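PDB 6QPS: polysaccharide Lyase Family 6 from Bacteroides cellulosilyticus, which probably cleaves mannuronic acid-rich alginate by beta-elimination as a calcium-binding polysaccharide lyase of a human gut bacterium. Local coordinates for residues R341-S355 / K366-G380. Numbering follows the deposited sequence. Where two conformers were deposited one is given.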
loop_
_atom_site.group_PDB
_atom_site.type_symbol
_atom_site.label_atom_id
_atom_site.label_comp_id
_atom_site.label_asym_id
_atom_site.label_seq_id
_atom_site.Cartn_x
_atom_site.Cartn_y
_atom_site.Cartn_z
ATOM N N ARG A 341 -5.193 21.845 -0.422
ATOM C CA ARG A 341 -5.535 22.132 -1.814
ATOM C C ARG A 341 -4.797 21.237 -2.814
ATOM O O ARG A 341 -3.584 20.996 -2.712
ATOM C CB ARG A 341 -5.229 23.602 -2.136
ATOM C CG ARG A 341 -5.791 24.055 -3.476
ATOM C CD ARG A 341 -5.171 25.381 -3.961
ATOM N NE ARG A 341 -5.542 26.562 -3.198
ATOM C CZ ARG A 341 -6.570 27.372 -3.476
ATOM N NH1 ARG A 341 -7.387 27.111 -4.483
ATOM N NH2 ARG A 341 -6.777 28.445 -2.739
ATOM N N VAL A 342 -5.534 20.758 -3.811
ATOM C CA VAL A 342 -4.929 20.088 -4.948
ATOM C C VAL A 342 -4.372 21.144 -5.894
ATOM O O VAL A 342 -5.115 21.988 -6.400
ATOM C CB VAL A 342 -5.935 19.184 -5.667
ATOM C CG1 VAL A 342 -5.320 18.636 -6.951
ATOM C CG2 VAL A 342 -6.402 18.038 -4.759
ATOM N N GLU A 343 -3.070 21.087 -6.164
ATOM C CA GLU A 343 -2.510 21.951 -7.199
ATOM C C GLU A 343 -1.340 21.247 -7.871
ATOM O O GLU A 343 -0.655 20.421 -7.260
ATOM C CB GLU A 343 -2.141 23.391 -6.794
ATOM C CG GLU A 343 -1.649 23.622 -5.440
ATOM C CD GLU A 343 -1.515 25.122 -5.109
ATOM O OE1 GLU A 343 -1.439 25.970 -6.021
ATOM O OE2 GLU A 343 -1.477 25.472 -3.920
ATOM N N ASN A 344 -1.116 21.597 -9.132
ATOM C CA ASN A 344 0.074 21.173 -9.880
ATOM C C ASN A 344 0.149 19.656 -10.008
ATOM O O ASN A 344 1.172 19.036 -9.714
ATOM C CB ASN A 344 1.358 21.742 -9.270
ATOM C CG ASN A 344 1.221 23.195 -8.905
ATOM O OD1 ASN A 344 0.720 24.021 -9.685
ATOM N ND2 ASN A 344 1.681 23.545 -7.716
ATOM N N VAL A 345 -0.949 19.055 -10.450
ATOM C CA VAL A 345 -1.069 17.609 -10.584
ATOM C C VAL A 345 -1.249 17.287 -12.066
ATOM O O VAL A 345 -2.122 17.862 -12.734
ATOM C CB VAL A 345 -2.248 17.052 -9.753
ATOM C CG1 VAL A 345 -2.468 15.573 -10.037
ATOM C CG2 VAL A 345 -2.014 17.259 -8.247
ATOM N N ASP A 346 -0.402 16.393 -12.588
ATOM C CA ASP A 346 -0.452 15.947 -13.976
ATOM C C ASP A 346 -1.093 14.565 -14.029
ATOM O O ASP A 346 -0.568 13.620 -13.436
ATOM C CB ASP A 346 0.987 15.886 -14.513
ATOM C CG ASP A 346 1.068 15.497 -15.980
ATOM O OD1 ASP A 346 0.124 15.796 -16.749
ATOM O OD2 ASP A 346 2.086 14.888 -16.366
ATOM N N ILE A 347 -2.223 14.450 -14.736
ATOM C CA ILE A 347 -2.994 13.212 -14.871
ATOM C C ILE A 347 -3.041 12.877 -16.358
ATOM O O ILE A 347 -3.864 13.424 -17.100
ATOM C CB ILE A 347 -4.397 13.333 -14.256
ATOM C CG1 ILE A 347 -4.285 13.861 -12.808
ATOM C CG2 ILE A 347 -5.098 12.003 -14.305
ATOM C CD1 ILE A 347 -5.608 14.150 -12.083
ATOM N N ALA A 348 -2.138 11.984 -16.805
ATOM C CA ALA A 348 -1.888 11.745 -18.215
ATOM C C ALA A 348 -1.840 10.264 -18.582
ATOM O O ALA A 348 -1.215 9.443 -17.904
ATOM C CB ALA A 348 -0.563 12.402 -18.605
ATOM N N TYR A 349 -2.443 9.939 -19.720
ATOM C CA TYR A 349 -2.253 8.630 -20.363
ATOM C C TYR A 349 -2.784 7.486 -19.499
ATOM O O TYR A 349 -2.235 6.388 -19.514
ATOM C CB TYR A 349 -0.794 8.392 -20.844
ATOM C CG TYR A 349 -0.459 9.160 -22.117
ATOM C CD1 TYR A 349 -0.877 8.692 -23.347
ATOM C CD2 TYR A 349 0.251 10.375 -22.087
ATOM C CE1 TYR A 349 -0.630 9.388 -24.513
ATOM C CE2 TYR A 349 0.517 11.097 -23.270
ATOM C CZ TYR A 349 0.061 10.595 -24.487
ATOM O OH TYR A 349 0.255 11.232 -25.693
ATOM N N ASN A 350 -3.834 7.747 -18.728
ATOM C CA ASN A 350 -4.516 6.740 -17.929
ATOM C C ASN A 350 -5.762 6.259 -18.667
ATOM O O ASN A 350 -6.211 6.869 -19.637
ATOM C CB ASN A 350 -4.945 7.332 -16.578
ATOM C CG ASN A 350 -3.776 7.935 -15.804
ATOM O OD1 ASN A 350 -3.016 7.242 -15.144
ATOM N ND2 ASN A 350 -3.641 9.263 -15.874
ATOM N N THR A 351 -6.323 5.147 -18.195
ATOM C CA THR A 351 -7.568 4.584 -18.723
ATOM C C THR A 351 -8.558 4.408 -17.585
ATOM O O THR A 351 -8.203 3.845 -16.544
ATOM C CB THR A 351 -7.314 3.223 -19.378
ATOM O OG1 THR A 351 -6.461 3.380 -20.520
ATOM C CG2 THR A 351 -8.619 2.584 -19.816
ATOM N N PHE A 352 -9.786 4.915 -17.780
ATOM C CA PHE A 352 -10.884 4.775 -16.829
ATOM C C PHE A 352 -12.014 4.083 -17.575
ATOM O O PHE A 352 -12.707 4.705 -18.391
ATOM C CB PHE A 352 -11.313 6.130 -16.305
ATOM C CG PHE A 352 -10.204 6.905 -15.687
ATOM C CD1 PHE A 352 -9.904 6.755 -14.343
ATOM C CD2 PHE A 352 -9.442 7.782 -16.441
ATOM C CE1 PHE A 352 -8.874 7.459 -13.763
ATOM C CE2 PHE A 352 -8.411 8.512 -15.846
ATOM C CZ PHE A 352 -8.116 8.330 -14.521
ATOM N N LEU A 353 -12.167 2.795 -17.307
ATOM C CA LEU A 353 -13.088 1.922 -18.023
ATOM C C LEU A 353 -14.226 1.513 -17.094
ATOM O O LEU A 353 -13.995 0.843 -16.074
ATOM C CB LEU A 353 -12.322 0.708 -18.552
ATOM C CG LEU A 353 -13.123 -0.335 -19.306
ATOM C CD1 LEU A 353 -13.828 0.250 -20.537
ATOM C CD2 LEU A 353 -12.263 -1.518 -19.709
ATOM N N ASN A 354 -15.446 1.914 -17.446
ATOM C CA ASN A 354 -16.589 1.738 -16.553
ATOM C C ASN A 354 -16.223 2.136 -15.115
ATOM O O ASN A 354 -16.575 1.451 -14.148
ATOM C CB ASN A 354 -17.131 0.319 -16.635
ATOM C CG ASN A 354 -18.401 0.151 -15.873
ATOM O OD1 ASN A 354 -19.262 1.049 -15.845
ATOM N ND2 ASN A 354 -18.563 -1.020 -15.256
ATOM N N SER A 355 -15.538 3.279 -14.990
ATOM C CA SER A 355 -15.098 3.842 -13.719
ATOM C C SER A 355 -15.220 5.364 -13.784
ATOM O O SER A 355 -14.823 5.983 -14.771
ATOM C CB SER A 355 -13.628 3.455 -13.470
ATOM O OG SER A 355 -13.473 2.034 -13.445
ATOM N N LYS A 366 -10.881 25.666 -0.984
ATOM C CA LYS A 366 -9.664 25.718 -1.800
ATOM C C LYS A 366 -9.895 24.832 -3.015
ATOM O O LYS A 366 -9.739 23.612 -2.946
ATOM C CB LYS A 366 -8.432 25.293 -1.001
ATOM C CG LYS A 366 -8.311 25.974 0.386
ATOM C CD LYS A 366 -8.325 27.490 0.337
ATOM C CE LYS A 366 -8.183 28.066 1.750
ATOM N NZ LYS A 366 -8.013 29.543 1.734
ATOM N N MET A 367 -10.310 25.446 -4.129
ATOM C CA MET A 367 -10.586 24.691 -5.345
ATOM C C MET A 367 -9.302 24.119 -5.958
ATOM O O MET A 367 -8.213 24.683 -5.795
ATOM C CB MET A 367 -11.241 25.612 -6.381
ATOM C CG MET A 367 -12.520 26.303 -5.927
ATOM S SD MET A 367 -13.860 25.160 -5.530
ATOM C CE MET A 367 -13.915 25.348 -3.749
ATOM N N PRO A 368 -9.398 23.013 -6.692
ATOM C CA PRO A 368 -8.213 22.516 -7.405
ATOM C C PRO A 368 -7.713 23.537 -8.418
ATOM O O PRO A 368 -8.495 24.219 -9.080
ATOM C CB PRO A 368 -8.697 21.239 -8.105
ATOM C CG PRO A 368 -10.010 20.894 -7.455
ATOM C CD PRO A 368 -10.579 22.161 -6.902
ATOM N N ARG A 369 -6.390 23.616 -8.548
ATOM C CA ARG A 369 -5.727 24.563 -9.435
ATOM C C ARG A 369 -4.630 23.836 -10.195
ATOM O O ARG A 369 -3.921 23.013 -9.621
ATOM C CB ARG A 369 -5.078 25.723 -8.633
ATOM C CG ARG A 369 -6.056 26.587 -7.866
ATOM C CD ARG A 369 -5.399 27.887 -7.443
ATOM N NE ARG A 369 -4.229 27.691 -6.588
ATOM C CZ ARG A 369 -3.824 28.575 -5.680
ATOM N NH1 ARG A 369 -4.499 29.704 -5.512
ATOM N NH2 ARG A 369 -2.747 28.342 -4.941
ATOM N N ASN A 370 -4.467 24.160 -11.472
ATOM C CA ASN A 370 -3.362 23.608 -12.264
ATOM C C ASN A 370 -3.333 22.085 -12.227
ATOM O O ASN A 370 -2.291 21.443 -12.007
ATOM C CB ASN A 370 -2.038 24.223 -11.834
ATOM C CG ASN A 370 -1.952 25.640 -12.243
ATOM O OD1 ASN A 370 -2.135 25.938 -13.431
ATOM N ND2 ASN A 370 -1.748 26.539 -11.293
ATOM N N VAL A 371 -4.496 21.489 -12.469
ATOM C CA VAL A 371 -4.612 20.058 -12.724
ATOM C C VAL A 371 -4.717 19.865 -14.228
ATOM O O VAL A 371 -5.583 20.459 -14.881
ATOM C CB VAL A 371 -5.840 19.464 -12.029
ATOM C CG1 VAL A 371 -5.933 17.959 -12.271
ATOM C CG2 VAL A 371 -5.790 19.744 -10.545
ATOM N N ARG A 372 -3.835 19.062 -14.800
ATOM C CA ARG A 372 -3.901 18.748 -16.219
ATOM C C ARG A 372 -4.472 17.354 -16.368
ATOM O O ARG A 372 -3.991 16.419 -15.724
ATOM C CB ARG A 372 -2.529 18.845 -16.897
ATOM C CG ARG A 372 -2.651 18.803 -18.437
ATOM C CD ARG A 372 -1.292 18.854 -19.154
ATOM N NE ARG A 372 -0.578 17.592 -18.948
ATOM C CZ ARG A 372 -0.076 16.807 -19.902
ATOM N NH1 ARG A 372 -0.146 17.142 -21.179
ATOM N NH2 ARG A 372 0.511 15.682 -19.536
ATOM N N PHE A 373 -5.536 17.220 -17.162
ATOM C CA PHE A 373 -6.148 15.925 -17.467
ATOM C C PHE A 373 -6.021 15.748 -18.985
ATOM O O PHE A 373 -6.814 16.304 -19.747
ATOM C CB PHE A 373 -7.612 15.922 -16.969
ATOM C CG PHE A 373 -8.278 14.564 -17.036
ATOM C CD1 PHE A 373 -9.072 14.210 -18.121
ATOM C CD2 PHE A 373 -8.124 13.662 -16.007
ATOM C CE1 PHE A 373 -9.691 12.935 -18.184
ATOM C CE2 PHE A 373 -8.728 12.401 -16.059
ATOM C CZ PHE A 373 -9.513 12.046 -17.157
ATOM N N ALA A 374 -5.008 14.991 -19.421
ATOM C CA ALA A 374 -4.629 14.929 -20.823
ATOM C C ALA A 374 -4.399 13.489 -21.270
ATOM O O ALA A 374 -3.774 12.695 -20.565
ATOM C CB ALA A 374 -3.354 15.751 -21.076
ATOM N N HIS A 375 -4.864 13.173 -22.473
ATOM C CA HIS A 375 -4.561 11.908 -23.150
ATOM C C HIS A 375 -5.073 10.699 -22.390
ATOM O O HIS A 375 -4.503 9.613 -22.478
ATOM C CB HIS A 375 -3.068 11.740 -23.454
ATOM C CG HIS A 375 -2.536 12.793 -24.355
ATOM N ND1 HIS A 375 -2.907 12.883 -25.676
ATOM C CD2 HIS A 375 -1.674 13.815 -24.128
ATOM C CE1 HIS A 375 -2.294 13.914 -26.229
ATOM N NE2 HIS A 375 -1.551 14.506 -25.307
ATOM N N ASN A 376 -6.160 10.872 -21.649
ATOM C CA ASN A 376 -6.790 9.773 -20.938
ATOM C C ASN A 376 -7.931 9.192 -21.767
ATOM O O ASN A 376 -8.622 9.905 -22.500
ATOM C CB ASN A 376 -7.342 10.229 -19.584
ATOM C CG ASN A 376 -6.269 10.819 -18.692
ATOM O OD1 ASN A 376 -5.446 10.115 -18.130
ATOM N ND2 ASN A 376 -6.237 12.131 -18.609
ATOM N N LEU A 377 -8.145 7.891 -21.616
ATOM C CA LEU A 377 -9.303 7.208 -22.188
ATOM C C LEU A 377 -10.379 7.082 -21.109
ATOM O O LEU A 377 -10.123 6.518 -20.036
ATOM C CB LEU A 377 -8.907 5.826 -22.721
ATOM C CG LEU A 377 -10.087 4.985 -23.232
ATOM C CD1 LEU A 377 -10.793 5.627 -24.416
ATOM C CD2 LEU A 377 -9.597 3.588 -23.594
ATOM N N PHE A 378 -11.558 7.632 -21.383
ATOM C CA PHE A 378 -12.736 7.527 -20.518
ATOM C C PHE A 378 -13.745 6.739 -21.337
ATOM O O PHE A 378 -14.197 7.202 -22.383
ATOM C CB PHE A 378 -13.238 8.937 -20.191
ATOM C CG PHE A 378 -14.387 9.026 -19.185
ATOM C CD1 PHE A 378 -14.395 8.319 -17.982
ATOM C CD2 PHE A 378 -15.426 9.886 -19.443
ATOM C CE1 PHE A 378 -15.447 8.461 -17.081
ATOM C CE2 PHE A 378 -16.458 10.034 -18.548
ATOM C CZ PHE A 378 -16.480 9.291 -17.377
ATOM N N ALA A 379 -14.044 5.508 -20.911
ATOM C CA ALA A 379 -14.816 4.597 -21.753
ATOM C C ALA A 379 -15.719 3.712 -20.911
ATOM O O ALA A 379 -15.507 3.543 -19.705
ATOM C CB ALA A 379 -13.884 3.720 -22.598
ATOM N N GLY A 380 -16.685 3.110 -21.571
ATOM C CA GLY A 380 -17.591 2.204 -20.898
ATOM C C GLY A 380 -18.921 2.142 -21.630
ATOM O O GLY A 380 -18.980 2.283 -22.851
HETATM O O HOH W 1 -10.011 28.416 -4.643
HETATM O O HOH W 2 -8.314 21.332 -4.183
HETATM O O HOH W 3 -0.746 26.051 -8.617
HETATM O O HOH W 4 -4.853 6.697 -22.363
HETATM O O HOH W 5 -15.613 5.070 -17.381
#
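D346 and R372, paired across parallel strands 345-348 and 371-374, both swing CG away from the backbone N (chi1 -177° for D346) and run side by side, and a bend at chi3 turns the R372 guanidinium onto the carboxylate. It grips D346 side-on through one oxygen: R372 NH2 lies 2.8 Å from D346 OD1 on the syn lone pair, whereas NE meets the same oxygen from above the carboxylate plane. N350 and N376 both set CG beside the backbone N, which turns their amides inward at the bend between the two short strands of each coil. N376 OD1 accepts from N350 ND2 at 3.0 Å and from N350 N, while N376 ND2 gives a nearly straight bond (173°) to I347 O, 3.1 Å away. N350 OD1 likewise accepts from N305 N, and N402 OD1 from N376 N, an asparagine ladder through successive coils of the parallel beta-helix of this polysaccharide lyase. Inside, F352 CE2 approaches F373 CE2 at 3.9 Å, with L315 beside both. Outside, H375 CB sits 3.4 Å from the Y349 ring centroid, over its face. Near the other end, in one of two deposited conformers of R369, the R341 guanidinium stacks on that of R369, planes 7° apart, and R369 NH2 forms a salt bridge with E343 OE1; E323, paired with R341, probably also offsets the like charges.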